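Local coordinates for protein putative 5-carboxymethyl-2-hydroxymuconate isomerase (Pseudomonas aeruginosa, PDB 3E6Q) that probably acts as a 5-carboxymethyl-2-hydroxymuconate delta-isomerase, moving a double bond within an unsaturated acid, and assembles as a trimer, at residues L43-A48 with C106-G111; Y71-A76 with R80-A85. One frame throughout, in Å; residues are numbered along the deposited sequence.

Contact 1 joins the two helices that lie on one side of the four-stranded sheet, and contact 2 closes a bend at one end of that sheet; their centres are 20 Å apart. Both segments of contact 2 fall, in sequence, between the two helices of contact 1. Leu109 connects them directly, its backbone O lying 3.7 Å from Leu83 CD2. The two also meet between chains: Asn47 of contact 1 donates to Gly74 O of the second subunit, and Gly74 of contact 2 accepts the same bond from Asn47 of the third. Bound sodium lies about 12 Å from the Ala46 side chain in contact 1 and about 9 Å from the Tyr82 side chain in contact 2, touching neither.

Contact 1. Residues L43-A48 with C106-G111; sequences LEQANA and CEVLAG
Val108 meets Gln45 and Ala46 through van der Waals contacts that carry most of this small interface, in which 126 Å² is buried. With chi1 at 171°, Val108 CG1 is anti to the backbone N and leans over the neighbouring helix. It lies 3.8 Å from Gln45 CB and 4.0 Å from Ala46 N. The other branch, CG2, comes to 4.2 Å from Gln45 O, so the fork of the valine spreads over the backbone between Gln45 and Ala46. The helices come close here, Ala46 CA and Val108 CA being 6.4 Å apart; with just a methyl group on Ala46, the valine branches pack against the helix backbone. Val108 also touches Leu42 and Ala49, one turn to each side along helix 39-52, and so sits like a knob in a hole among four residues of that helix.

The polar link is indirect. Beyond CG the Gln45 chain runs extended, and one water donates to both its OE1, at 2.9 Å, and Val108 O, at 2.6 Å. This bridge ties the glutamine end to the backbone of the other helix beside the valine contacts. The other end of the amide, Gln45 NE2, is held within its own helix by Glu41 OE1.

Beneath the contact, Leu43 and Leu109 both pack on Ile27 of strand 24-30, and Leu109 also reaches Val123 and Val125 of strand 121-130. Segments 43-48 and 106-111 thus lie side by side on one face of the mixed sheet.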
ATOM      1  N   LEU A  43      10.274 -12.920  -6.527  1.00 16.91           N
ATOM      2  CA  LEU A  43      10.622 -12.445  -5.158  1.00 16.58           C
ATOM      3  C   LEU A  43      12.030 -12.862  -4.782  1.00 17.49           C
ATOM      4  O   LEU A  43      12.773 -12.053  -4.214  1.00 17.23           O
ATOM      5  CB  LEU A  43       9.588 -12.899  -4.116  1.00 16.27           C
ATOM      6  CG  LEU A  43       8.201 -12.284  -4.268  1.00 16.32           C
ATOM      7  CD1 LEU A  43       7.164 -13.009  -3.387  1.00 20.42           C
ATOM      8  CD2 LEU A  43       8.213 -10.766  -4.027  1.00 17.92           C
ATOM      9  N   GLU A  44      12.405 -14.101  -5.065  1.00 16.10           N
ATOM     10  CA  GLU A  44      13.755 -14.578  -4.780  0.70 17.01           C
ATOM     11  C   GLU A  44      14.802 -13.740  -5.524  1.00 17.08           C
ATOM     12  O   GLU A  44      15.850 -13.367  -4.954  1.00 16.90           O
ATOM     13  CB  GLU A  44      13.865 -16.056  -5.140  0.70 17.42           C
ATOM     14  CG  GLU A  44      13.132 -16.966  -4.180  0.70 19.46           C
ATOM     15  CD  GLU A  44      13.026 -18.432  -4.661  0.70 26.72           C
ATOM     16  OE1 GLU A  44      13.677 -18.796  -5.663  0.70 28.36           O
ATOM     17  OE2 GLU A  44      12.287 -19.228  -4.017  0.70 29.13           O
ATOM     18  N   GLN A  45      14.544 -13.441  -6.796  1.00 16.42           N
ATOM     19  CA  GLN A  45      15.504 -12.645  -7.564  1.00 16.99           C
ATOM     20  C   GLN A  45      15.607 -11.219  -7.027  1.00 17.01           C
ATOM     21  O   GLN A  45      16.696 -10.619  -6.998  1.00 16.59           O
ATOM     22  CB  GLN A  45      15.082 -12.589  -9.040  1.00 18.44           C
ATOM     23  CG  GLN A  45      15.260 -13.928  -9.752  1.00 22.04           C
ATOM     24  CD  GLN A  45      14.905 -13.792 -11.216  1.00 28.33           C
ATOM     25  OE1 GLN A  45      15.055 -12.725 -11.776  1.00 33.30           O
ATOM     26  NE2 GLN A  45      14.481 -14.861 -11.833  1.00 32.00           N
ATOM     27  N   ALA A  46      14.453 -10.663  -6.634  1.00 16.09           N
ATOM     28  CA  ALA A  46      14.407  -9.295  -6.070  1.00 16.34           C
ATOM     29  C   ALA A  46      15.202  -9.259  -4.757  1.00 16.32           C
ATOM     30  O   ALA A  46      16.010  -8.360  -4.522  1.00 16.90           O
ATOM     31  CB  ALA A  46      12.931  -8.839  -5.838  1.00 16.46           C
ATOM     32  N   ASN A  47      14.939 -10.239  -3.882  1.00 16.02           N
ATOM     33  CA  ASN A  47      15.635 -10.277  -2.593  1.00 16.84           C
ATOM     34  C   ASN A  47      17.131 -10.448  -2.779  1.00 16.84           C
ATOM     35  O   ASN A  47      17.917  -9.818  -2.050  1.00 16.97           O
ATOM     36  CB  ASN A  47      15.061 -11.404  -1.733  1.00 16.44           C
ATOM     37  CG  ASN A  47      13.692 -11.076  -1.176  1.00 18.30           C
ATOM     38  OD1 ASN A  47      13.042 -10.121  -1.625  1.00 18.79           O
ATOM     39  ND2 ASN A  47      13.250 -11.865  -0.183  1.00 16.96           N
ATOM     40  N   ALA A  48      17.521 -11.304  -3.733  1.00 17.32           N
ATOM     41  CA  ALA A  48      18.948 -11.509  -4.083  1.00 18.70           C
ATOM     42  C   ALA A  48      19.619 -10.188  -4.532  1.00 18.09           C
ATOM     43  O   ALA A  48      20.750  -9.864  -4.111  1.00 18.76           O
ATOM     44  CB  ALA A  48      19.087 -12.616  -5.156  1.00 18.93           C
ATOM     45  N   CYS A 106      14.320  -2.453 -10.773  1.00 17.28           N
ATOM     46  CA  CYS A 106      13.671  -2.244 -12.067  1.00 18.42           C
ATOM     47  C   CYS A 106      14.224  -3.194 -13.125  1.00 18.58           C
ATOM     48  O   CYS A 106      13.469  -3.773 -13.902  1.00 18.47           O
ATOM     49  CB  CYS A 106      13.788  -0.802 -12.473  1.00 19.75           C
ATOM     50  SG  CYS A 106      12.591  -0.447 -13.843  1.00 24.35           S
ATOM     51  N   GLU A 107      15.543  -3.435 -13.083  1.00 19.52           N
ATOM     52  CA  GLU A 107      16.176  -4.401 -13.981  0.60 20.25           C
ATOM     53  C   GLU A 107      15.656  -5.831 -13.745  1.00 19.74           C
ATOM     54  O   GLU A 107      15.347  -6.574 -14.721  1.00 18.45           O
ATOM     55  CB  GLU A 107      17.692  -4.344 -13.778  0.60 22.13           C
ATOM     56  CG  GLU A 107      18.488  -5.392 -14.532  0.60 26.30           C
ATOM     57  CD  GLU A 107      18.584  -5.157 -16.018  0.60 31.83           C
ATOM     58  OE1 GLU A 107      19.162  -6.049 -16.685  0.60 37.00           O
ATOM     59  OE2 GLU A 107      18.099  -4.119 -16.535  0.60 32.94           O
ATOM     60  N   VAL A 108      15.536  -6.221 -12.473  1.00 18.65           N
ATOM     61  CA  VAL A 108      14.991  -7.528 -12.145  1.00 19.71           C
ATOM     62  C   VAL A 108      13.538  -7.681 -12.671  1.00 19.65           C
ATOM     63  O   VAL A 108      13.186  -8.701 -13.307  1.00 17.88           O
ATOM     64  CB  VAL A 108      15.033  -7.773 -10.607  1.00 20.05           C
ATOM     65  CG1 VAL A 108      14.278  -9.033 -10.248  1.00 21.31           C
ATOM     66  CG2 VAL A 108      16.517  -7.861 -10.096  1.00 21.01           C
ATOM     67  N   LEU A 109      12.689  -6.716 -12.317  1.00 19.40           N
ATOM     68  CA  LEU A 109      11.282  -6.738 -12.711  0.60 19.95           C
ATOM     69  C   LEU A 109      11.143  -6.776 -14.233  1.00 19.70           C
ATOM     70  O   LEU A 109      10.414  -7.599 -14.786  1.00 20.76           O
ATOM     71  CB  LEU A 109      10.554  -5.505 -12.182  0.60 20.58           C
ATOM     72  CG  LEU A 109      10.328  -5.341 -10.689  0.60 20.99           C
ATOM     73  CD1 LEU A 109       9.454  -4.073 -10.537  0.60 23.15           C
ATOM     74  CD2 LEU A 109       9.639  -6.552 -10.074  0.60 23.08           C
ATOM     75  N   ALA A 110      11.858  -5.893 -14.929  1.00 18.46           N
ATOM     76  CA  ALA A 110      11.731  -5.805 -16.398  1.00 19.85           C
ATOM     77  C   ALA A 110      12.157  -7.142 -17.046  1.00 20.79           C
ATOM     78  O   ALA A 110      11.506  -7.628 -18.009  1.00 21.03           O
ATOM     79  CB  ALA A 110      12.560  -4.633 -16.956  1.00 19.02           C
ATOM     80  N   GLY A 111      13.210  -7.743 -16.479  1.00 19.80           N
ATOM     81  CA  GLY A 111      13.718  -9.046 -16.928  1.00 20.22           C
ATOM     82  C   GLY A 111      12.708 -10.187 -16.812  1.00 20.80           C
ATOM     83  O   GLY A 111      12.760 -11.156 -17.597  1.00 22.82           O
TER
HETATM   84  O   HOH W   1      14.458 -10.876 -13.934  1.00 24.96           O

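Contact 2. Residues Y71-A76 with R80-A85; sequences YRQGTA and RAYLHA. With FMT (formic acid), chain P; FMT (formic acid), chain N.
Gln73 CG is anti to the backbone N (chi1 -177°) and Arg80 CG is anti to the carbonyl carbon (chi1 -66°); both side chains run on extended, and they cross at about a right angle. Gln73 OE1 comes 3.4 Å from Arg80 CB and 3.5 Å from Tyr82 CD2, meeting the tyrosine at its ring edge with the amide steeply inclined to the ring. Arg80 carries its guanidinium across to Gln73: NH1 donates to Gln73 O at 2.9 Å with an N-H...O angle of 148°. The acceptor lies in the guanidinium plane, whereas the donor stands above the carbonyl plane. Salt bridges from NE to Glu119 and from NH2 to Glu58 of the third subunit hold the group from two more directions.

Gln73 NE2 donates to Ala59 O of the third subunit and, at 2.9 Å, to a water that in turn donates to Ala81 O. Tyr71 turns its ring edge to the backbone, CE2 lying 3.7 Å from Arg80 O. Arg72, its CB directed away from residues 80-85, braces the loop, NH1 donating to Thr75 O at 2.9 Å, while its NH2 binds a formic acid molecule, probably from the crystallisation liquor. A second formic acid takes a nearly straight bond from His84 NE2, 2.7 Å to O1; His84 ND1 is hydrogen-bonded to Ser124 OG.

Strand 62-73 ends in this bend, residues 71-73 roughly perpendicular to residues 82-85. Between it and strand 82-90 lies strand 24-30, pairing with Tyr82 and His84, while Tyr71 to Gln73 extend the sheet by an antiparallel ladder with the third subunit.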
ATOM      1  N   TYR A  71      -8.160  -3.647 -12.522  1.00 14.86           N
ATOM      2  CA  TYR A  71      -7.136  -2.654 -12.877  1.00 14.57           C
ATOM      3  C   TYR A  71      -7.553  -1.976 -14.158  1.00 14.13           C
ATOM      4  O   TYR A  71      -8.279  -2.556 -15.009  1.00 14.43           O
ATOM      5  CB  TYR A  71      -5.735  -3.323 -13.020  1.00 15.05           C
ATOM      6  CG  TYR A  71      -5.725  -4.381 -14.060  1.00 15.61           C
ATOM      7  CD1 TYR A  71      -6.137  -5.700 -13.757  1.00 17.23           C
ATOM      8  CD2 TYR A  71      -5.442  -4.081 -15.377  1.00 14.36           C
ATOM      9  CE1 TYR A  71      -6.242  -6.642 -14.727  1.00 16.43           C
ATOM     10  CE2 TYR A  71      -5.506  -5.084 -16.373  1.00 16.87           C
ATOM     11  CZ  TYR A  71      -5.929  -6.358 -16.012  1.00 18.23           C
ATOM     12  OH  TYR A  71      -6.087  -7.243 -17.021  1.00 18.77           O
ATOM     13  N   ARG A  72      -7.036  -0.769 -14.335  1.00 14.26           N
ATOM     14  CA  ARG A  72      -7.168  -0.094 -15.627  1.00 15.40           C
ATOM     15  C   ARG A  72      -6.048   0.921 -15.810  1.00 15.59           C
ATOM     16  O   ARG A  72      -5.719   1.649 -14.910  1.00 15.68           O
ATOM     17  CB  ARG A  72      -8.532   0.587 -15.794  1.00 15.26           C
ATOM     18  CG  ARG A  72      -8.797   0.925 -17.235  1.00 19.84           C
ATOM     19  CD  ARG A  72      -9.985   1.868 -17.443  1.00 23.83           C
ATOM     20  NE  ARG A  72     -10.234   2.065 -18.892  1.00 26.85           N
ATOM     21  CZ  ARG A  72     -11.168   1.463 -19.632  1.00 27.28           C
ATOM     22  NH1 ARG A  72     -11.245   1.727 -20.950  1.00 25.51           N
ATOM     23  NH2 ARG A  72     -12.022   0.602 -19.086  1.00 23.80           N
ATOM     24  N   GLN A  73      -5.411   0.853 -16.971  1.00 17.12           N
ATOM     25  CA  GLN A  73      -4.374   1.772 -17.385  1.00 16.53           C
ATOM     26  C   GLN A  73      -4.952   2.714 -18.442  1.00 16.33           C
ATOM     27  O   GLN A  73      -5.355   2.305 -19.540  1.00 18.37           O
ATOM     28  CB  GLN A  73      -3.179   1.005 -17.903  1.00 17.66           C
ATOM     29  CG  GLN A  73      -2.004   1.869 -18.289  1.00 15.61           C
ATOM     30  CD  GLN A  73      -0.781   1.010 -18.615  1.00 18.21           C
ATOM     31  OE1 GLN A  73      -0.801  -0.202 -18.448  1.00 20.63           O
ATOM     32  NE2 GLN A  73       0.257   1.635 -19.064  1.00 21.32           N
ATOM     33  N   GLY A  74      -5.052   3.977 -18.069  1.00 17.78           N
ATOM     34  CA  GLY A  74      -5.618   4.979 -18.917  1.00 17.68           C
ATOM     35  C   GLY A  74      -7.116   4.869 -19.141  1.00 18.62           C
ATOM     36  O   GLY A  74      -7.854   4.283 -18.347  1.00 19.33           O
ATOM     37  N   THR A  75      -7.541   5.416 -20.266  1.00 20.50           N
ATOM     38  CA  THR A  75      -8.950   5.397 -20.647  1.00 22.23           C
ATOM     39  C   THR A  75      -9.192   4.685 -21.975  1.00 21.56           C
ATOM     40  O   THR A  75     -10.307   4.208 -22.228  1.00 21.82           O
ATOM     41  CB  THR A  75      -9.487   6.836 -20.759  1.00 23.30           C
ATOM     42  OG1 THR A  75      -8.705   7.545 -21.733  1.00 24.14           O
ATOM     43  CG2 THR A  75      -9.415   7.564 -19.394  1.00 27.26           C
ATOM     44  N   ALA A  76      -8.184   4.637 -22.851  1.00 22.23           N
ATOM     45  CA  ALA A  76      -8.367   4.045 -24.187  1.00 22.17           C
ATOM     46  C   ALA A  76      -8.757   2.585 -24.137  1.00 22.57           C
ATOM     47  O   ALA A  76      -8.396   1.861 -23.206  1.00 21.08           O
ATOM     48  CB  ALA A  76      -7.123   4.237 -25.079  1.00 22.21           C
ATOM     49  N   ARG A  80      -3.950  -3.574 -21.743  1.00 18.86           N
ATOM     50  CA  ARG A  80      -2.658  -3.171 -21.228  1.00 16.95           C
ATOM     51  C   ARG A  80      -2.386  -3.878 -19.919  1.00 16.54           C
ATOM     52  O   ARG A  80      -3.316  -4.137 -19.158  1.00 16.85           O
ATOM     53  CB  ARG A  80      -2.647  -1.664 -20.959  1.00 16.54           C
ATOM     54  CG  ARG A  80      -2.782  -0.814 -22.206  1.00 18.85           C
ATOM     55  CD  ARG A  80      -2.982   0.642 -21.812  1.00 19.30           C
ATOM     56  NE  ARG A  80      -2.919   1.510 -22.992  1.00 18.37           N
ATOM     57  CZ  ARG A  80      -3.514   2.701 -23.085  1.00 20.74           C
ATOM     58  NH1 ARG A  80      -4.293   3.124 -22.127  1.00 19.32           N
ATOM     59  NH2 ARG A  80      -3.387   3.434 -24.183  1.00 21.02           N
ATOM     60  N   ALA A  81      -1.117  -4.144 -19.684  1.00 15.81           N
ATOM     61  CA  ALA A  81      -0.636  -4.776 -18.442  1.00 15.82           C
ATOM     62  C   ALA A  81       0.483  -3.915 -17.896  1.00 15.26           C
ATOM     63  O   ALA A  81       1.176  -3.211 -18.640  1.00 15.18           O
ATOM     64  CB  ALA A  81      -0.124  -6.186 -18.696  1.00 15.40           C
ATOM     65  N   TYR A  82       0.644  -3.940 -16.567  1.00 14.24           N
ATOM     66  CA  TYR A  82       1.672  -3.197 -15.933  1.00 14.49           C
ATOM     67  C   TYR A  82       2.155  -3.924 -14.677  1.00 13.02           C
ATOM     68  O   TYR A  82       1.486  -4.829 -14.168  1.00 13.45           O
ATOM     69  CB  TYR A  82       1.304  -1.729 -15.632  1.00 14.70           C
ATOM     70  CG  TYR A  82       0.212  -1.520 -14.645  1.00 14.05           C
ATOM     71  CD1 TYR A  82       0.434  -1.596 -13.268  1.00 15.62           C
ATOM     72  CD2 TYR A  82      -1.089  -1.194 -15.115  1.00 15.68           C
ATOM     73  CE1 TYR A  82      -0.614  -1.354 -12.343  1.00 14.94           C
ATOM     74  CE2 TYR A  82      -2.156  -0.999 -14.185  1.00 14.52           C
ATOM     75  CZ  TYR A  82      -1.888  -1.081 -12.816  1.00 14.26           C
ATOM     76  OH  TYR A  82      -2.898  -0.865 -11.911  1.00 15.98           O
ATOM     77  N   LEU A  83       3.371  -3.560 -14.273  1.00 13.99           N
ATOM     78  CA  LEU A  83       4.107  -4.175 -13.161  1.00 13.74           C
ATOM     79  C   LEU A  83       4.776  -3.028 -12.374  1.00 15.09           C
ATOM     80  O   LEU A  83       5.468  -2.168 -12.932  1.00 14.70           O
ATOM     81  CB  LEU A  83       5.157  -5.134 -13.711  1.00 14.84           C
ATOM     82  CG  LEU A  83       6.061  -5.916 -12.764  1.00 15.57           C
ATOM     83  CD1 LEU A  83       5.283  -6.777 -11.777  1.00 15.57           C
ATOM     84  CD2 LEU A  83       7.065  -6.774 -13.590  1.00 17.22           C
ATOM     85  N   HIS A  84       4.538  -3.031 -11.066  1.00 14.96           N
ATOM     86  CA  HIS A  84       5.032  -1.975 -10.157  1.00 15.26           C
ATOM     87  C   HIS A  84       5.578  -2.536  -8.854  1.00 15.82           C
ATOM     88  O   HIS A  84       5.023  -3.500  -8.306  1.00 17.05           O
ATOM     89  CB  HIS A  84       3.912  -0.979  -9.872  1.00 15.11           C
ATOM     90  CG  HIS A  84       4.313   0.122  -8.946  1.00 17.79           C
ATOM     91  ND1 HIS A  84       5.196   1.127  -9.308  1.00 15.39           N
ATOM     92  CD2 HIS A  84       3.953   0.368  -7.666  1.00 18.90           C
ATOM     93  CE1 HIS A  84       5.353   1.946  -8.279  1.00 15.61           C
ATOM     94  NE2 HIS A  84       4.633   1.497  -7.261  1.00 17.34           N
ATOM     95  N   ALA A  85       6.646  -1.935  -8.358  1.00 14.71           N
ATOM     96  CA  ALA A  85       7.159  -2.265  -7.051  1.00 15.45           C
ATOM     97  C   ALA A  85       7.324  -1.002  -6.224  1.00 14.92           C
ATOM     98  O   ALA A  85       7.614   0.079  -6.735  1.00 13.76           O
ATOM     99  CB  ALA A  85       8.475  -2.987  -7.146  1.00 16.32           C
TER
HETATM  100  C   FMT P 335       3.236   3.165  -5.087  1.00 36.41           C
HETATM  101  O1  FMT P 335       4.385   2.828  -4.929  1.00 30.74           O
HETATM  102  O2  FMT P 335       2.344   2.287  -5.080  1.00 41.84           O
HETATM  103  C   FMT N 325     -15.580   0.046 -19.202  1.00 33.75           C
HETATM  104  O1  FMT N 325     -16.064  -0.486 -18.127  1.00 31.76           O
HETATM  105  O2  FMT N 325     -14.634  -0.452 -19.945  1.00 31.43           O
HETATM  106  O   HOH W   2       1.723  -0.762 -19.864  1.00 17.20           O